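Side-chain contacts in Moesin/ezrin/radixin homolog 2 (Drosophila melanogaster, PDB 7EDR), which probably binds membrane-associated partners through its FERM domain and helps link the cell cortex to growth-control signalling, as a Merlin-type protein: residues E183-T186 against R187-E191; A132-Q136 against Y137-D141. All blocks are in the same frame, centred on the assembly; numbering follows the deposited sequence.

Interaction 1: E183-T186 against R187-E191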
ATOM      1  N   GLU C 183     -14.587 -29.223  -4.414  1.00 54.77           N
ATOM      2  CA  GLU C 183     -14.219 -28.671  -5.708  1.00 59.27           C
ATOM      3  C   GLU C 183     -12.759 -29.015  -5.985  1.00 56.00           C
ATOM      4  O   GLU C 183     -11.924 -28.927  -5.072  1.00 55.24           O
ATOM      5  CB  GLU C 183     -14.426 -27.160  -5.742  1.00 58.03           C
ATOM      6  CG  GLU C 183     -15.635 -26.749  -6.559  1.00 72.44           C
ATOM      7  CD  GLU C 183     -16.045 -25.309  -6.306  1.00 87.85           C
ATOM      8  OE1 GLU C 183     -16.817 -24.755  -7.125  1.00 89.95           O
ATOM      9  OE2 GLU C 183     -15.601 -24.739  -5.279  1.00 85.27           O
ATOM     10  N   PRO C 184     -12.422 -29.458  -7.181  1.00 57.62           N
ATOM     11  CA  PRO C 184     -11.057 -29.948  -7.404  1.00 55.66           C
ATOM     12  C   PRO C 184     -10.082 -28.787  -7.348  1.00 55.72           C
ATOM     13  O   PRO C 184      -9.907 -28.062  -8.329  1.00 62.41           O
ATOM     14  CB  PRO C 184     -11.132 -30.588  -8.790  1.00 49.36           C
ATOM     15  CG  PRO C 184     -12.204 -29.802  -9.480  1.00 54.77           C
ATOM     16  CD  PRO C 184     -13.195 -29.362  -8.428  1.00 52.73           C
ATOM     17  N   MET C 185      -9.497 -28.563  -6.181  1.00 48.69           N
ATOM     18  CA  MET C 185      -8.529 -27.502  -5.987  1.00 45.12           C
ATOM     19  C   MET C 185      -7.130 -28.089  -6.059  1.00 48.05           C
ATOM     20  O   MET C 185      -6.937 -29.306  -5.956  1.00 48.77           O
ATOM     21  CB  MET C 185      -8.727 -26.810  -4.637  1.00 51.49           C
ATOM     22  CG  MET C 185     -10.175 -26.459  -4.285  1.00 58.45           C
ATOM     23  SD  MET C 185     -10.375 -26.031  -2.528  1.00 63.00           S
ATOM     24  CE  MET C 185     -11.827 -27.017  -2.073  1.00 45.47           C
ATOM     25  N   THR C 186      -6.148 -27.213  -6.238  1.00 43.69           N
ATOM     26  CA  THR C 186      -4.779 -27.664  -6.080  1.00 46.60           C
ATOM     27  C   THR C 186      -4.508 -28.013  -4.619  1.00 44.94           C
ATOM     28  O   THR C 186      -5.236 -27.618  -3.701  1.00 42.58           O
ATOM     29  CB  THR C 186      -3.800 -26.596  -6.539  1.00 48.64           C
ATOM     30  OG1 THR C 186      -3.836 -25.502  -5.611  1.00 51.22           O
ATOM     31  CG2 THR C 186      -4.177 -26.108  -7.938  1.00 46.93           C
ATOM     32  N   ARG C 187      -3.432 -28.755  -4.404  1.00 42.49           N
ATOM     33  CA  ARG C 187      -3.119 -29.139  -3.041  1.00 45.59           C
ATOM     34  C   ARG C 187      -2.816 -27.913  -2.188  1.00 43.43           C
ATOM     35  O   ARG C 187      -3.306 -27.808  -1.055  1.00 38.22           O
ATOM     36  CB  ARG C 187      -1.979 -30.153  -3.044  1.00 46.26           C
ATOM     37  CG  ARG C 187      -2.437 -31.547  -3.547  1.00 42.89           C
ATOM     38  CD  ARG C 187      -1.336 -32.194  -4.379  1.00 51.95           C
ATOM     39  NE  ARG C 187      -1.165 -33.629  -4.144  1.00 48.88           N
ATOM     40  CZ  ARG C 187      -1.399 -34.567  -5.060  1.00 53.11           C
ATOM     41  NH1 ARG C 187      -1.827 -34.223  -6.279  1.00 43.04           N
ATOM     42  NH2 ARG C 187      -1.207 -35.853  -4.758  1.00 51.57           N
ATOM     43  N   ASP C 188      -2.075 -26.943  -2.737  1.00 40.65           N
ATOM     44  CA  ASP C 188      -1.775 -25.746  -1.956  1.00 42.01           C
ATOM     45  C   ASP C 188      -3.035 -24.916  -1.706  1.00 41.76           C
ATOM     46  O   ASP C 188      -3.132 -24.240  -0.674  1.00 41.05           O
ATOM     47  CB  ASP C 188      -0.669 -24.905  -2.627  1.00 45.23           C
ATOM     48  CG  ASP C 188      -1.187 -24.000  -3.751  1.00 55.16           C
ATOM     49  OD1 ASP C 188      -1.679 -22.880  -3.465  1.00 55.56           O
ATOM     50  OD2 ASP C 188      -1.076 -24.398  -4.934  1.00 56.26           O
ATOM     51  N   GLU C 189      -4.020 -24.975  -2.604  1.00 36.54           N
ATOM     52  CA  GLU C 189      -5.290 -24.317  -2.313  1.00 36.54           C
ATOM     53  C   GLU C 189      -6.018 -24.993  -1.161  1.00 36.84           C
ATOM     54  O   GLU C 189      -6.653 -24.319  -0.338  1.00 37.45           O
ATOM     55  CB  GLU C 189      -6.178 -24.302  -3.552  1.00 41.74           C
ATOM     56  CG  GLU C 189      -5.812 -23.197  -4.521  1.00 49.72           C
ATOM     57  CD  GLU C 189      -6.342 -23.447  -5.913  1.00 55.52           C
ATOM     58  OE1 GLU C 189      -7.113 -24.416  -6.094  1.00 54.03           O
ATOM     59  OE2 GLU C 189      -5.983 -22.671  -6.826  1.00 64.38           O
ATOM     60  N   VAL C 190      -5.959 -26.323  -1.097  1.00 35.25           N
ATOM     61  CA  VAL C 190      -6.650 -27.024  -0.025  1.00 31.83           C
ATOM     62  C   VAL C 190      -5.921 -26.820   1.299  1.00 29.23           C
ATOM     63  O   VAL C 190      -6.566 -26.719   2.349  1.00 28.59           O
ATOM     64  CB  VAL C 190      -6.823 -28.513  -0.388  1.00 39.97           C
ATOM     65  CG1 VAL C 190      -7.231 -29.349   0.841  1.00 31.93           C
ATOM     66  CG2 VAL C 190      -7.847 -28.657  -1.524  1.00 37.70           C
ATOM     67  N   GLU C 191      -4.584 -26.718   1.277  1.00 31.81           N
ATOM     68  CA  GLU C 191      -3.861 -26.318   2.481  1.00 28.37           C
ATOM     69  C   GLU C 191      -4.404 -24.997   3.010  1.00 29.47           C
ATOM     70  O   GLU C 191      -4.730 -24.876   4.199  1.00 25.62           O
ATOM     71  CB  GLU C 191      -2.360 -26.220   2.208  1.00 28.02           C
ATOM     72  CG  GLU C 191      -1.610 -27.567   2.172  1.00 32.47           C
ATOM     73  CD  GLU C 191      -0.102 -27.409   1.924  1.00 35.92           C
ATOM     74  OE1 GLU C 191       0.329 -26.288   1.555  1.00 40.29           O
ATOM     75  OE2 GLU C 191       0.662 -28.393   2.110  1.00 32.14           O
TER

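Interaction 2: A132-Q136 against Y137-D141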
ATOM      1  N   ALA C 132      -7.131 -32.804   4.528  1.00 26.62           N
ATOM      2  CA  ALA C 132      -5.815 -33.420   4.637  1.00 27.89           C
ATOM      3  C   ALA C 132      -5.646 -34.526   3.601  1.00 32.19           C
ATOM      4  O   ALA C 132      -4.592 -34.635   2.960  1.00 31.74           O
ATOM      5  CB  ALA C 132      -5.600 -33.965   6.045  1.00 24.09           C
ATOM      6  N   VAL C 133      -6.690 -35.325   3.397  1.00 26.20           N
ATOM      7  CA  VAL C 133      -6.619 -36.408   2.429  1.00 29.10           C
ATOM      8  C   VAL C 133      -6.439 -35.843   1.024  1.00 32.02           C
ATOM      9  O   VAL C 133      -5.563 -36.277   0.265  1.00 34.69           O
ATOM     10  CB  VAL C 133      -7.876 -37.293   2.546  1.00 30.22           C
ATOM     11  CG1 VAL C 133      -8.006 -38.246   1.366  1.00 27.79           C
ATOM     12  CG2 VAL C 133      -7.858 -38.037   3.865  1.00 22.81           C
ATOM     13  N   HIS C 134      -7.254 -34.844   0.669  1.00 29.19           N
ATOM     14  CA  HIS C 134      -7.099 -34.145  -0.607  1.00 30.94           C
ATOM     15  C   HIS C 134      -5.697 -33.556  -0.765  1.00 33.85           C
ATOM     16  O   HIS C 134      -5.159 -33.529  -1.876  1.00 34.00           O
ATOM     17  CB  HIS C 134      -8.166 -33.060  -0.692  1.00 28.36           C
ATOM     18  CG  HIS C 134      -8.307 -32.404  -2.031  1.00 33.36           C
ATOM     19  ND1 HIS C 134      -7.230 -32.031  -2.809  1.00 34.84           N
ATOM     20  CD2 HIS C 134      -9.413 -31.979  -2.694  1.00 34.19           C
ATOM     21  CE1 HIS C 134      -7.666 -31.434  -3.905  1.00 35.67           C
ATOM     22  NE2 HIS C 134      -8.986 -31.397  -3.865  1.00 36.61           N
ATOM     23  N   VAL C 135      -5.087 -33.078   0.325  1.00 29.69           N
ATOM     24  CA  VAL C 135      -3.732 -32.548   0.224  1.00 36.04           C
ATOM     25  C   VAL C 135      -2.741 -33.660  -0.109  1.00 40.93           C
ATOM     26  O   VAL C 135      -1.808 -33.467  -0.902  1.00 42.53           O
ATOM     27  CB  VAL C 135      -3.339 -31.806   1.515  1.00 32.09           C
ATOM     28  CG1 VAL C 135      -1.833 -31.742   1.642  1.00 22.72           C
ATOM     29  CG2 VAL C 135      -3.926 -30.405   1.523  1.00 30.75           C
ATOM     30  N   GLN C 136      -2.933 -34.846   0.467  1.00 38.06           N
ATOM     31  CA  GLN C 136      -1.942 -35.897   0.268  1.00 41.31           C
ATOM     32  C   GLN C 136      -2.120 -36.641  -1.053  1.00 45.27           C
ATOM     33  O   GLN C 136      -1.127 -37.077  -1.640  1.00 48.17           O
ATOM     34  CB  GLN C 136      -1.985 -36.885   1.429  1.00 41.50           C
ATOM     35  CG  GLN C 136      -0.957 -37.986   1.325  1.00 48.51           C
ATOM     36  CD  GLN C 136      -1.090 -38.998   2.443  1.00 53.77           C
ATOM     37  OE1 GLN C 136      -1.713 -38.727   3.475  1.00 57.20           O
ATOM     38  NE2 GLN C 136      -0.509 -40.174   2.243  1.00 55.85           N
ATOM     39  N   TYR C 137      -3.353 -36.799  -1.539  1.00 39.34           N
ATOM     40  CA  TYR C 137      -3.622 -37.659  -2.681  1.00 37.67           C
ATOM     41  C   TYR C 137      -4.179 -36.932  -3.891  1.00 40.54           C
ATOM     42  O   TYR C 137      -4.425 -37.584  -4.911  1.00 42.42           O
ATOM     43  CB  TYR C 137      -4.605 -38.779  -2.300  1.00 40.14           C
ATOM     44  CG  TYR C 137      -4.061 -39.733  -1.276  1.00 43.49           C
ATOM     45  CD1 TYR C 137      -3.090 -40.668  -1.615  1.00 48.04           C
ATOM     46  CD2 TYR C 137      -4.506 -39.700   0.038  1.00 48.11           C
ATOM     47  CE1 TYR C 137      -2.572 -41.547  -0.669  1.00 51.84           C
ATOM     48  CE2 TYR C 137      -3.995 -40.581   0.991  1.00 55.50           C
ATOM     49  CZ  TYR C 137      -3.028 -41.498   0.631  1.00 52.71           C
ATOM     50  OH  TYR C 137      -2.519 -42.362   1.570  1.00 52.85           O
ATOM     51  N   GLY C 138      -4.407 -35.623  -3.815  1.00 39.99           N
ATOM     52  CA  GLY C 138      -4.997 -34.896  -4.915  1.00 34.54           C
ATOM     53  C   GLY C 138      -6.503 -34.998  -4.877  1.00 36.37           C
ATOM     54  O   GLY C 138      -7.073 -35.656  -3.999  1.00 37.84           O
ATOM     55  N   PRO C 139      -7.186 -34.360  -5.829  1.00 40.61           N
ATOM     56  CA  PRO C 139      -8.656 -34.374  -5.805  1.00 36.46           C
ATOM     57  C   PRO C 139      -9.171 -35.799  -5.928  1.00 42.52           C
ATOM     58  O   PRO C 139      -8.513 -36.668  -6.505  1.00 43.58           O
ATOM     59  CB  PRO C 139      -9.049 -33.521  -7.021  1.00 39.21           C
ATOM     60  CG  PRO C 139      -7.775 -32.789  -7.448  1.00 33.90           C
ATOM     61  CD  PRO C 139      -6.647 -33.687  -7.028  1.00 36.42           C
ATOM     62  N   TYR C 140     -10.342 -36.048  -5.339  1.00 41.51           N
ATOM     63  CA  TYR C 140     -10.891 -37.398  -5.344  1.00 39.75           C
ATOM     64  C   TYR C 140     -11.015 -37.915  -6.766  1.00 41.35           C
ATOM     65  O   TYR C 140     -11.606 -37.260  -7.629  1.00 40.35           O
ATOM     66  CB  TYR C 140     -12.258 -37.434  -4.668  1.00 37.73           C
ATOM     67  CG  TYR C 140     -13.056 -38.678  -5.020  1.00 40.16           C
ATOM     68  CD1 TYR C 140     -12.758 -39.910  -4.432  1.00 40.59           C
ATOM     69  CD2 TYR C 140     -14.110 -38.620  -5.926  1.00 39.97           C
ATOM     70  CE1 TYR C 140     -13.479 -41.047  -4.742  1.00 41.45           C
ATOM     71  CE2 TYR C 140     -14.844 -39.754  -6.243  1.00 41.98           C
ATOM     72  CZ  TYR C 140     -14.521 -40.966  -5.654  1.00 47.44           C
ATOM     73  OH  TYR C 140     -15.240 -42.095  -5.969  1.00 48.96           O
ATOM     74  N   ASP C 141     -10.451 -39.091  -7.009  1.00 40.52           N
ATOM     75  CA  ASP C 141     -10.556 -39.744  -8.308  1.00 46.00           C
ATOM     76  C   ASP C 141     -11.041 -41.175  -8.114  1.00 45.47           C
ATOM     77  O   ASP C 141     -10.303 -42.008  -7.575  1.00 45.32           O
ATOM     78  CB  ASP C 141      -9.217 -39.717  -9.031  1.00 48.31           C
ATOM     79  CG  ASP C 141      -9.314 -40.262 -10.423  1.00 53.12           C
ATOM     80  OD1 ASP C 141      -8.264 -40.656 -10.968  1.00 56.20           O
ATOM     81  OD2 ASP C 141     -10.443 -40.304 -10.966  1.00 51.95           O
TER

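Interaction 1: E183-T186 against R187-E191
Thr186 and Glu189 exchange bonds across the first turn of helix 187-198, each side chain reaching the other's backbone N. The threonine hydroxyl sits between its own backbone N and carbonyl carbon (chi1 70°), which turns OG1 toward the helix start, where it accepts from Glu189 N at 3.1 Å. In return Thr186 N donates to Glu189 OE1 at 3.0 Å. The glutamate gets there by placing CG beside its own backbone N and running extended from there, and the N-H of Thr186 comes to OE1 from above the carboxylate plane, 55° out of it. OG1 also gives a weak bond to Asp188 OD2, the two side chains lying alongside each other and pointing the same way; two carboxylates thus gather at the N-terminal end of the helix, where the helix dipole would probably favour their negative charge. The backbone joins in as Val190 N reaches Thr186 O at 3.0 Å. Next to the capping bond, Met185 CB packs on Val190 CG2 at 3.7 Å, the side chains crossing at about a right angle, while Val190 itself is buried against helix 122-137. With Thr186 as N-cap and reciprocal bonds to Glu189, the arrangement is a capping box, here opening a helix of the central FERM domain.

Interaction 2: A132-Q136 against Y137-D141
With CG anti to the backbone N (chi1 -178°) and an extended chain beyond it, Gln136 runs beside Tyr137, whose CG lies beside its own N. The two side chains point the same way, and amide and phenol planes, 22° apart, stack: Gln136 CG stands over the ring centre at 4.0 Å from the centroid as a CH-pi contact, and Gln136 CD is 3.6 Å from Tyr137 CZ. Val133 adds an apolar touch, its CG1 lying 4.0 Å from Tyr137 CD2. The backbone of the last turn of helix 122-137 closes with two bonds: Tyr137 N to Val133 O at 2.9 Å, and Gly138 N to His134 O at 3.0 Å. Gly138, with positive phi (84°), is the first residue to leave helical angles, and there this helix of the central FERM domain ends and the chain turns away. Beyond the glycine, Pro139 folds back on the buried His134: Pro139 CA lies 3.7 Å from the centroid of the His134 imidazole, a CH-pi contact over the face that Gly138 O also covers, nearer the rim. Gly138 O is in turn hydrogen-bonded by Tyr179 OH of helix 168-179.

Both contacts belong to the central FERM domain and mark opposite kinds of helix end: interaction 2 comes first along the chain and closes helix 122-137, whereas interaction 1, after helix 168-179, opens helix 187-198. Their centres are about 8 Å apart, so the end of one helix lies against the start of the other. Arg187 spans them, giving weak hydrogen bonds from NE to Val135 O and from NH2 to Gln136 O, backbone carbonyls of the last turn of helix 122-137. Val190 packs on His134 and Val135 nearby. The start of one helix and the end of the other are thus packed together within this largely helical domain.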